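Local coordinates for putative alcohol dehydrogenase (Sinorhizobium meliloti, PDB 4J6F), which probably acts as a pyridine-nucleotide-dependent alcohol dehydrogenase or quinone reductase-like oxidoreductase of the medium-chain dehydrogenase/reductase superfamily, at residues Ser95-His100 with Met154-Asp159; Gly131-Val136 with Ile183-Phe188; Thr194-Leu199 with Arg228-Val233. All coordinates share one frame; numbering follows the deposited sequence.

Interactions 1 and 2 alternate along the chain: 131-136 falls between 95-100 and 154-159, and 183-188 follows both, so the two contacts cross in sequence while their centres stay 22 Å apart. Interaction 3 opens afterwards, with helix 182-185 of interaction 2 leading on to helix 189-201. Its centre lies 22 Å from that of interaction 2 and 26 Å from that of interaction 1, on the opposite side of the chain's centre from interaction 1. Interaction 1 joins loops of the GroES-like part, interaction 2 sets its strand 133-140 against the short helix 182-185, and interaction 3 belongs to the parallel-sheet domain, Rossmann-type as in medium-chain dehydrogenases, which probably binds the nucleotide.

Interaction 1. Residues Ser95-His100 with Met154-Asp159; sequences STWRRH and MGHGRD
The imidazole of His-156 reaches into the loop 95-100 and is met there by Thr-96, Trp-97 and Arg-98, each from a different direction. Trp-97 comes over one face: its NE1 lies 3.3 Å above the imidazole plane, over the ring centre, and 3.4 Å from CG of His-156. The five-membered ring of Trp-97 and the imidazole have centroids 4.2 Å apart but planes inclined at 49°, which is neither a parallel stack nor a T-shaped pair. Thr-96 approaches the imidazole rim instead. Its CB lies at the edge, in the ring plane, 3.4 Å from NE2 of His-156, and its CG2 is 3.5 Å from the same nitrogen. Arg-98 contributes aliphatic carbon, CB standing 3.5 Å from CE1 of His-156 at an oblique angle. The histidine extends this far because its CG is anti to the backbone N (chi1 179°), carrying the ring away from its own loop. No hydrogen bond joins the segments; the polar ends of His-156 and Arg-98 find partners elsewhere. ND1 of His-156 is hydrogen-bonded to Asp-152, which helps fix the ring's rotation, while the extended arginine chain takes its guanidinium to the carbonyls of Asp-150, Ile-151 and Gly-101. Val-80 of helix 75-82 touches Thr-96, Trp-97 and His-156, and Leu-320 of the second subunit packs on Trp-97. A glycerol, probably from the crystallisation liquor, lies about 3 Å from the Trp-97 side chain between nearest atoms. The result is a buried contact between two loops of the GroES-like domain, one after helix 75-82 and one after strand 152-153, with Trp-97 at the subunit interface.

Interaction 2. Residues Gly131-Val136 with Ile183-Phe188; sequences GERVMV and IELATF
One face of the Arg-133 guanidinium is occupied by Leu-185, whose CD2 stands 3.4 Å above the plane, over its centre, and 3.5 Å from CZ of Arg-133. NH2 of the same group forms a salt bridge with Asp-182 and a hydrogen bond to the carbonyl of Leu-180, so polar bonds hold the group while a methyl lies against its face. The phenyl ring of Phe-188 carries OG1 of Thr-187 over one face, 3.6 Å above its centre, and meets Tyr-192 edge-to-face. Across the contact, Arg-133 and Leu-185 approach from opposite directions. The arginine begins with CG anti to its own N (chi1 -165°), then bends at chi2 and chi3, which brings the guanidinium over the leucine methyl. Two residues on, the selenomethionine Met-135 adds a broader apolar contact: its CG is 4.3 Å from CG of Leu-185, and its CE is 4.4 Å from CB of Phe-188. Ile-343 of helix 333-344 also touches Met-135, Leu-185 and Phe-188. Arg-133 and Met-135 point from the strand toward the helix, whereas the intervening Val-134 points away, the alternation expected of a strand. The arrangement sets one face of a strand in the mixed sheet of the GroES-like fold against a short helix and its following type I turn, Leu-185 to Phe-188.

Interaction 3. Residues Thr194-Leu199 with Arg228-Val233; sequences TGERML and RARGAV
Arg-230 lays its guanidinium against Leu-199 and reaches toward the Glu-196 carboxylate, making both the close-packed and the water-mediated parts of this contact. The packed part is at Leu-199: its CB lies over the centre of one guanidinium face, 3.9 Å above the plane, and its carbonyl O is 3.2 Å from NH1 of Arg-230. NH1 is hydrogen-bonded to the carbonyl of Leu-204. Leu-226 of helix 218-229 touches both Leu-199 and Glu-196, and Tyr-342 of helix 333-344 packs on Glu-196 and Arg-230. The polar part is looser. OE1 of Glu-196 lies at the guanidinium edge, 3.3 Å from NH2 of Arg-230, in a salt bridge whose hydrogen bond is weak, with an N-H...O angle of 130°; the carboxylate and guanidinium planes are turned 47° apart. A water completes the link, donating to OE2 of Glu-196 at 2.7 Å and accepting from NE of Arg-230 at 2.6 Å, in the guanidinium plane. Each charge has a second partner, Arg-338 for Glu-196 and Glu-200 for Arg-230, which probably shares the charge over a small network. Arg-230 is followed by Gly-231, whose positive phi of 95° closes a Schellman motif at the C-terminal end of helix 218-229. From this cap the chain runs into strand 233-238 of the six-stranded parallel sheet, a helix-to-strand passage of the Rossmann-type domain, which probably binds the nucleotide as in medium-chain dehydrogenases.

Interaction 1. Residues Ser95-His100 with Met154-Asp159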
loop_
_atom_site.group_PDB
_atom_site.type_symbol
_atom_site.label_atom_id
_atom_site.label_comp_id
_atom_site.label_asym_id
_atom_site.label_seq_id
_atom_site.Cartn_x
_atom_site.Cartn_y
_atom_site.Cartn_z
ATOM N N SER A 95 9.754 -22.777 -0.984
ATOM C CA SER A 95 8.355 -22.777 -1.425
ATOM C C SER A 95 8.279 -22.206 -2.839
ATOM O O SER A 95 9.035 -21.291 -3.147
ATOM C CB SER A 95 7.536 -21.885 -0.471
ATOM O OG SER A 95 6.146 -22.151 -0.525
ATOM N N THR A 96 7.343 -22.666 -3.656
ATOM C CA THR A 96 6.997 -21.979 -4.894
ATOM C C THR A 96 6.170 -20.763 -4.548
ATOM O O THR A 96 5.762 -20.594 -3.414
ATOM C CB THR A 96 6.180 -22.833 -5.872
ATOM O OG1 THR A 96 5.248 -23.636 -5.151
ATOM C CG2 THR A 96 7.082 -23.708 -6.685
ATOM N N TRP A 97 5.963 -19.890 -5.517
ATOM C CA TRP A 97 5.238 -18.665 -5.268
ATOM C C TRP A 97 3.792 -18.981 -4.939
ATOM O O TRP A 97 3.128 -18.224 -4.211
ATOM C CB TRP A 97 5.338 -17.737 -6.472
ATOM C CG TRP A 97 4.645 -18.255 -7.659
ATOM C CD1 TRP A 97 5.165 -19.063 -8.604
ATOM C CD2 TRP A 97 3.283 -18.008 -8.031
ATOM N NE1 TRP A 97 4.215 -19.339 -9.556
ATOM C CE2 TRP A 97 3.049 -18.702 -9.225
ATOM C CE3 TRP A 97 2.239 -17.265 -7.466
ATOM C CZ2 TRP A 97 1.818 -18.677 -9.876
ATOM C CZ3 TRP A 97 1.015 -17.243 -8.112
ATOM C CH2 TRP A 97 0.818 -17.941 -9.310
ATOM N N ARG A 98 3.303 -20.103 -5.463
ATOM C CA ARG A 98 1.918 -20.445 -5.228
ATOM C C ARG A 98 1.782 -21.091 -3.866
ATOM O O ARG A 98 1.536 -22.293 -3.764
ATOM C CB ARG A 98 1.352 -21.312 -6.342
ATOM C CG ARG A 98 -0.093 -20.970 -6.627
ATOM C CD ARG A 98 -0.491 -21.431 -8.010
ATOM N NE ARG A 98 -1.795 -20.903 -8.399
ATOM C CZ ARG A 98 -2.964 -21.472 -8.110
ATOM N NH1 ARG A 98 -4.091 -20.893 -8.515
ATOM N NH2 ARG A 98 -3.014 -22.609 -7.421
ATOM N N ARG A 99 1.934 -20.274 -2.824
ATOM C CA ARG A 99 1.990 -20.762 -1.445
ATOM C C ARG A 99 0.763 -21.574 -1.012
ATOM O O ARG A 99 0.890 -22.464 -0.185
ATOM C CB ARG A 99 2.214 -19.611 -0.466
ATOM C CG ARG A 99 3.564 -18.917 -0.574
ATOM C CD ARG A 99 3.527 -17.556 0.116
ATOM N NE ARG A 99 4.844 -16.986 0.420
ATOM C CZ ARG A 99 5.031 -15.853 1.106
ATOM N NH1 ARG A 99 3.985 -15.142 1.556
ATOM N NH2 ARG A 99 6.267 -15.414 1.335
ATOM N N HIS A 100 -0.413 -21.284 -1.567
ATOM C CA HIS A 100 -1.637 -21.895 -1.039
ATOM C C HIS A 100 -2.383 -22.828 -1.994
ATOM O O HIS A 100 -3.473 -23.303 -1.682
ATOM C CB HIS A 100 -2.558 -20.818 -0.453
ATOM C CG HIS A 100 -1.941 -20.080 0.694
ATOM N ND1 HIS A 100 -1.884 -20.601 1.969
ATOM C CD2 HIS A 100 -1.313 -18.882 0.747
ATOM C CE1 HIS A 100 -1.258 -19.750 2.762
ATOM N NE2 HIS A 100 -0.902 -18.698 2.044
HETATM N N MSE A 154 1.668 -20.823 -17.044
HETATM C CA MSE A 154 2.328 -21.866 -17.824
HETATM C C MSE A 154 3.803 -21.803 -17.588
HETATM O O MSE A 154 4.420 -20.755 -17.736
HETATM C CB MSE A 154 1.986 -21.645 -19.286
HETATM C CG MSE A 154 0.522 -21.260 -19.294
HETATM SE SE MSE A 154 -0.408 -22.017 -20.836
HETATM C CE MSE A 154 -1.707 -20.562 -21.072
ATOM N N GLY A 155 4.375 -22.947 -17.236
ATOM C CA GLY A 155 5.742 -23.022 -16.771
ATOM C C GLY A 155 5.766 -23.232 -15.259
ATOM O O GLY A 155 6.813 -23.563 -14.690
ATOM N N HIS A 156 4.631 -23.018 -14.602
ATOM C CA HIS A 156 4.488 -23.378 -13.198
ATOM C C HIS A 156 3.386 -24.403 -12.928
ATOM O O HIS A 156 3.657 -25.485 -12.446
ATOM C CB HIS A 156 4.281 -22.145 -12.321
ATOM C CG HIS A 156 4.102 -22.465 -10.872
ATOM N ND1 HIS A 156 2.866 -22.656 -10.301
ATOM C CD2 HIS A 156 5.003 -22.654 -9.883
ATOM C CE1 HIS A 156 3.010 -22.939 -9.024
ATOM N NE2 HIS A 156 4.298 -22.945 -8.745
ATOM N N GLY A 157 2.147 -24.073 -13.261
ATOM C CA GLY A 157 1.034 -25.002 -13.041
ATOM C C GLY A 157 0.843 -26.060 -14.115
ATOM O O GLY A 157 0.010 -26.948 -13.975
ATOM N N ARG A 158 1.656 -25.982 -15.165
ATOM C CA ARG A 158 1.433 -26.675 -16.427
ATOM C C ARG A 158 2.722 -26.464 -17.228
ATOM O O ARG A 158 3.414 -25.462 -17.033
ATOM C CB ARG A 158 0.273 -25.965 -17.108
ATOM C CG ARG A 158 -0.405 -26.655 -18.251
ATOM C CD ARG A 158 -1.130 -25.576 -19.042
ATOM N NE ARG A 158 -2.422 -25.993 -19.600
ATOM C CZ ARG A 158 -2.580 -26.793 -20.656
ATOM N NH1 ARG A 158 -3.796 -27.073 -21.072
ATOM N NH2 ARG A 158 -1.544 -27.320 -21.305
ATOM N N ASP A 159 3.062 -27.386 -18.124
ATOM C CA ASP A 159 4.326 -27.284 -18.860
ATOM C C ASP A 159 4.432 -26.061 -19.772
ATOM O O ASP A 159 3.468 -25.698 -20.418
ATOM C CB ASP A 159 4.583 -28.562 -19.634
ATOM C CG ASP A 159 5.089 -29.686 -18.744
ATOM O OD1 ASP A 159 5.777 -29.411 -17.725
ATOM O OD2 ASP A 159 4.804 -30.856 -19.072
#

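Interaction 2. Residues Gly131-Val136 with Ile183-Phe188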
loop_
_atom_site.group_PDB
_atom_site.type_symbol
_atom_site.label_atom_id
_atom_site.label_comp_id
_atom_site.label_asym_id
_atom_site.label_seq_id
_atom_site.Cartn_x
_atom_site.Cartn_y
_atom_site.Cartn_z
ATOM N N GLY A 131 -0.821 -23.470 -38.563
ATOM C CA GLY A 131 0.123 -22.679 -39.348
ATOM C C GLY A 131 0.343 -21.267 -38.844
ATOM O O GLY A 131 1.253 -20.585 -39.316
ATOM N N GLU A 132 -0.487 -20.831 -37.893
ATOM C CA GLU A 132 -0.411 -19.488 -37.337
ATOM C C GLU A 132 0.794 -19.310 -36.426
ATOM O O GLU A 132 1.189 -20.241 -35.719
ATOM C CB GLU A 132 -1.671 -19.169 -36.557
ATOM C CG GLU A 132 -2.766 -18.558 -37.398
ATOM C CD GLU A 132 -4.111 -18.548 -36.695
ATOM O OE1 GLU A 132 -4.152 -18.604 -35.443
ATOM O OE2 GLU A 132 -5.136 -18.490 -37.402
ATOM N N ARG A 133 1.367 -18.109 -36.458
ATOM C CA ARG A 133 2.458 -17.724 -35.578
ATOM C C ARG A 133 1.828 -17.059 -34.354
ATOM O O ARG A 133 1.185 -16.005 -34.459
ATOM C CB ARG A 133 3.418 -16.784 -36.314
ATOM C CG ARG A 133 4.771 -16.581 -35.648
ATOM C CD ARG A 133 4.764 -15.434 -34.631
ATOM N NE ARG A 133 4.338 -14.128 -35.172
ATOM C CZ ARG A 133 5.161 -13.145 -35.547
ATOM N NH1 ARG A 133 4.654 -12.005 -36.012
ATOM N NH2 ARG A 133 6.482 -13.287 -35.450
ATOM N N VAL A 134 1.988 -17.694 -33.198
ATOM C CA VAL A 134 1.368 -17.197 -31.976
ATOM C C VAL A 134 2.335 -16.821 -30.855
ATOM O O VAL A 134 3.379 -17.452 -30.650
ATOM C CB VAL A 134 0.303 -18.162 -31.419
ATOM C CG1 VAL A 134 -0.836 -18.315 -32.414
ATOM C CG2 VAL A 134 0.912 -19.509 -31.047
HETATM N N MSE A 135 1.958 -15.765 -30.147
HETATM C CA MSE A 135 2.559 -15.406 -28.885
HETATM C C MSE A 135 1.653 -15.936 -27.818
HETATM O O MSE A 135 0.466 -15.610 -27.794
HETATM C CB MSE A 135 2.570 -13.896 -28.826
HETATM C CG MSE A 135 3.410 -13.409 -27.659
HETATM SE SE MSE A 135 3.031 -11.493 -27.465
HETATM C CE MSE A 135 2.729 -11.462 -25.522
ATOM N N VAL A 136 2.201 -16.775 -26.941
ATOM C CA VAL A 136 1.455 -17.364 -25.833
ATOM C C VAL A 136 1.228 -16.366 -24.697
ATOM O O VAL A 136 2.170 -15.712 -24.238
ATOM C CB VAL A 136 2.214 -18.569 -25.260
ATOM C CG1 VAL A 136 1.591 -19.037 -23.955
ATOM C CG2 VAL A 136 2.245 -19.700 -26.270
ATOM N N ILE A 183 11.740 -14.597 -32.171
ATOM C CA ILE A 183 12.613 -14.233 -31.048
ATOM C C ILE A 183 12.249 -12.874 -30.428
ATOM O O ILE A 183 12.195 -12.748 -29.207
ATOM C CB ILE A 183 14.110 -14.250 -31.432
ATOM C CG1 ILE A 183 14.585 -15.690 -31.722
ATOM C CG2 ILE A 183 14.946 -13.622 -30.328
ATOM C CD1 ILE A 183 15.928 -15.811 -32.417
ATOM N N GLU A 184 11.984 -11.874 -31.268
ATOM C CA GLU A 184 11.678 -10.526 -30.801
ATOM C C GLU A 184 10.382 -10.523 -30.013
ATOM O O GLU A 184 10.277 -9.908 -28.952
ATOM C CB GLU A 184 11.597 -9.553 -31.982
ATOM C CG GLU A 184 12.944 -9.334 -32.671
ATOM C CD GLU A 184 12.917 -8.278 -33.765
ATOM O OE1 GLU A 184 13.854 -7.448 -33.782
ATOM O OE2 GLU A 184 11.983 -8.272 -34.606
ATOM N N LEU A 185 9.405 -11.246 -30.533
ATOM C CA LEU A 185 8.104 -11.378 -29.912
ATOM C C LEU A 185 8.164 -12.101 -28.567
ATOM O O LEU A 185 7.306 -11.897 -27.713
ATOM C CB LEU A 185 7.201 -12.142 -30.867
ATOM C CG LEU A 185 5.720 -11.815 -30.895
ATOM C CD1 LEU A 185 5.494 -10.313 -30.973
ATOM C CD2 LEU A 185 5.115 -12.520 -32.093
ATOM N N ALA A 186 9.171 -12.948 -28.377
ATOM C CA ALA A 186 9.296 -13.743 -27.150
ATOM C C ALA A 186 9.855 -12.960 -25.957
ATOM O O ALA A 186 10.107 -13.522 -24.888
ATOM C CB ALA A 186 10.147 -14.971 -27.414
ATOM N N THR A 187 10.060 -11.662 -26.131
ATOM C CA THR A 187 10.669 -10.878 -25.076
ATOM C C THR A 187 9.606 -10.305 -24.151
ATOM O O THR A 187 9.922 -9.841 -23.071
ATOM C CB THR A 187 11.564 -9.743 -25.640
ATOM O OG1 THR A 187 10.760 -8.739 -26.274
ATOM C CG2 THR A 187 12.563 -10.281 -26.645
ATOM N N PHE A 188 8.340 -10.365 -24.557
ATOM C CA PHE A 188 7.322 -9.497 -23.948
ATOM C C PHE A 188 6.496 -10.025 -22.773
ATOM O O PHE A 188 6.396 -9.348 -21.748
ATOM C CB PHE A 188 6.372 -8.963 -25.010
ATOM C CG PHE A 188 7.007 -8.017 -25.985
ATOM C CD1 PHE A 188 7.377 -6.741 -25.599
ATOM C CD2 PHE A 188 7.181 -8.383 -27.308
ATOM C CE1 PHE A 188 7.929 -5.857 -26.511
ATOM C CE2 PHE A 188 7.732 -7.503 -28.226
ATOM C CZ PHE A 188 8.105 -6.234 -27.829
#

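Interaction 3. Residues Thr194-Leu199 with Arg228-Val233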
loop_
_atom_site.group_PDB
_atom_site.type_symbol
_atom_site.label_atom_id
_atom_site.label_comp_id
_atom_site.label_asym_id
_atom_site.label_seq_id
_atom_site.Cartn_x
_atom_site.Cartn_y
_atom_site.Cartn_z
ATOM N N THR A 194 3.445 -7.983 -16.263
ATOM C CA THR A 194 3.766 -7.612 -14.882
ATOM C C THR A 194 4.011 -6.105 -14.743
ATOM O O THR A 194 3.407 -5.447 -13.894
ATOM C CB THR A 194 4.944 -8.450 -14.339
ATOM O OG1 THR A 194 4.536 -9.813 -14.280
ATOM C CG2 THR A 194 5.331 -8.048 -12.937
ATOM N N GLY A 195 4.879 -5.564 -15.589
ATOM C CA GLY A 195 5.030 -4.115 -15.725
ATOM C C GLY A 195 3.718 -3.350 -15.840
ATOM O O GLY A 195 3.462 -2.457 -15.036
ATOM N N GLU A 196 2.881 -3.694 -16.820
ATOM C CA GLU A 196 1.588 -3.007 -16.998
ATOM C C GLU A 196 0.736 -2.970 -15.738
ATOM O O GLU A 196 0.227 -1.900 -15.389
ATOM C CB GLU A 196 0.751 -3.619 -18.120
ATOM C CG GLU A 196 0.660 -2.776 -19.373
ATOM C CD GLU A 196 0.166 -1.360 -19.121
ATOM O OE1 GLU A 196 -1.017 -1.176 -18.760
ATOM O OE2 GLU A 196 0.964 -0.426 -19.313
ATOM N N ARG A 197 0.581 -4.127 -15.073
ATOM C CA ARG A 197 -0.287 -4.256 -13.897
ATOM C C ARG A 197 0.200 -3.297 -12.838
ATOM O O ARG A 197 -0.583 -2.565 -12.241
ATOM C CB ARG A 197 -0.253 -5.669 -13.331
ATOM C CG ARG A 197 -1.592 -6.256 -12.878
ATOM C CD ARG A 197 -2.562 -5.259 -12.259
ATOM N NE ARG A 197 -3.945 -5.506 -12.671
ATOM C CZ ARG A 197 -4.916 -5.942 -11.872
ATOM N NH1 ARG A 197 -4.683 -6.180 -10.592
ATOM N NH2 ARG A 197 -6.131 -6.139 -12.356
HETATM N N MSE A 198 1.516 -3.287 -12.638
HETATM C CA MSE A 198 2.158 -2.426 -11.643
HETATM C C MSE A 198 1.767 -1.007 -11.920
HETATM O O MSE A 198 1.331 -0.304 -11.012
HETATM C CB MSE A 198 3.672 -2.587 -11.682
HETATM C CG MSE A 198 4.147 -3.836 -10.944
HETATM SE SE MSE A 198 6.111 -4.005 -11.137
HETATM C CE MSE A 198 6.713 -2.485 -10.043
ATOM N N LEU A 199 1.882 -0.586 -13.179
ATOM C CA LEU A 199 1.567 0.790 -13.561
ATOM C C LEU A 199 0.080 1.105 -13.440
ATOM O O LEU A 199 -0.302 2.256 -13.224
ATOM C CB LEU A 199 2.076 1.106 -14.972
ATOM C CG LEU A 199 3.604 1.101 -15.104
ATOM C CD1 LEU A 199 4.041 1.491 -16.504
ATOM C CD2 LEU A 199 4.274 1.994 -14.067
ATOM N N ARG A 228 6.543 5.369 -20.942
ATOM C CA ARG A 228 6.509 6.235 -22.103
ATOM C C ARG A 228 5.212 6.040 -22.885
ATOM O O ARG A 228 4.582 7.004 -23.305
ATOM C CB ARG A 228 7.720 5.978 -22.984
ATOM C CG ARG A 228 8.991 6.591 -22.453
ATOM C CD ARG A 228 8.872 8.102 -22.425
ATOM N NE ARG A 228 10.083 8.705 -21.884
ATOM C CZ ARG A 228 10.211 9.977 -21.540
ATOM N NH1 ARG A 228 9.192 10.815 -21.671
ATOM N NH2 ARG A 228 11.364 10.404 -21.049
ATOM N N ALA A 229 4.806 4.782 -23.030
ATOM C CA ALA A 229 3.618 4.406 -23.800
ATOM C C ALA A 229 2.344 5.090 -23.334
ATOM O O ALA A 229 1.414 5.249 -24.117
ATOM C CB ALA A 229 3.430 2.897 -23.766
ATOM N N ARG A 230 2.299 5.480 -22.062
ATOM C CA ARG A 230 1.085 6.051 -21.482
ATOM C C ARG A 230 1.265 7.545 -21.166
ATOM O O ARG A 230 0.369 8.183 -20.616
ATOM C CB ARG A 230 0.620 5.219 -20.264
ATOM C CG ARG A 230 1.165 5.669 -18.920
ATOM C CD ARG A 230 1.196 4.614 -17.824
ATOM N NE ARG A 230 0.384 3.418 -18.036
ATOM C CZ ARG A 230 -0.531 2.952 -17.182
ATOM N NH1 ARG A 230 -0.797 3.597 -16.058
ATOM N NH2 ARG A 230 -1.187 1.830 -17.456
ATOM N N GLY A 231 2.424 8.094 -21.532
ATOM C CA GLY A 231 2.682 9.530 -21.409
ATOM C C GLY A 231 3.390 9.955 -20.135
ATOM O O GLY A 231 3.481 11.146 -19.832
ATOM N N ALA A 232 3.897 8.985 -19.383
ATOM C CA ALA A 232 4.593 9.265 -18.134
ATOM C C ALA A 232 6.088 9.456 -18.342
ATOM O O ALA A 232 6.634 9.105 -19.389
ATOM C CB ALA A 232 4.336 8.152 -17.135
ATOM N N VAL A 233 6.743 10.003 -17.322
ATOM C CA VAL A 233 8.174 10.287 -17.366
ATOM C C VAL A 233 8.942 9.336 -16.428
ATOM O O VAL A 233 8.830 9.438 -15.201
ATOM C CB VAL A 233 8.464 11.780 -17.020
ATOM C CG1 VAL A 233 9.900 12.148 -17.362
ATOM C CG2 VAL A 233 7.515 12.712 -17.766
HETATM O O HOH W 1 1.515 2.083 -19.994
#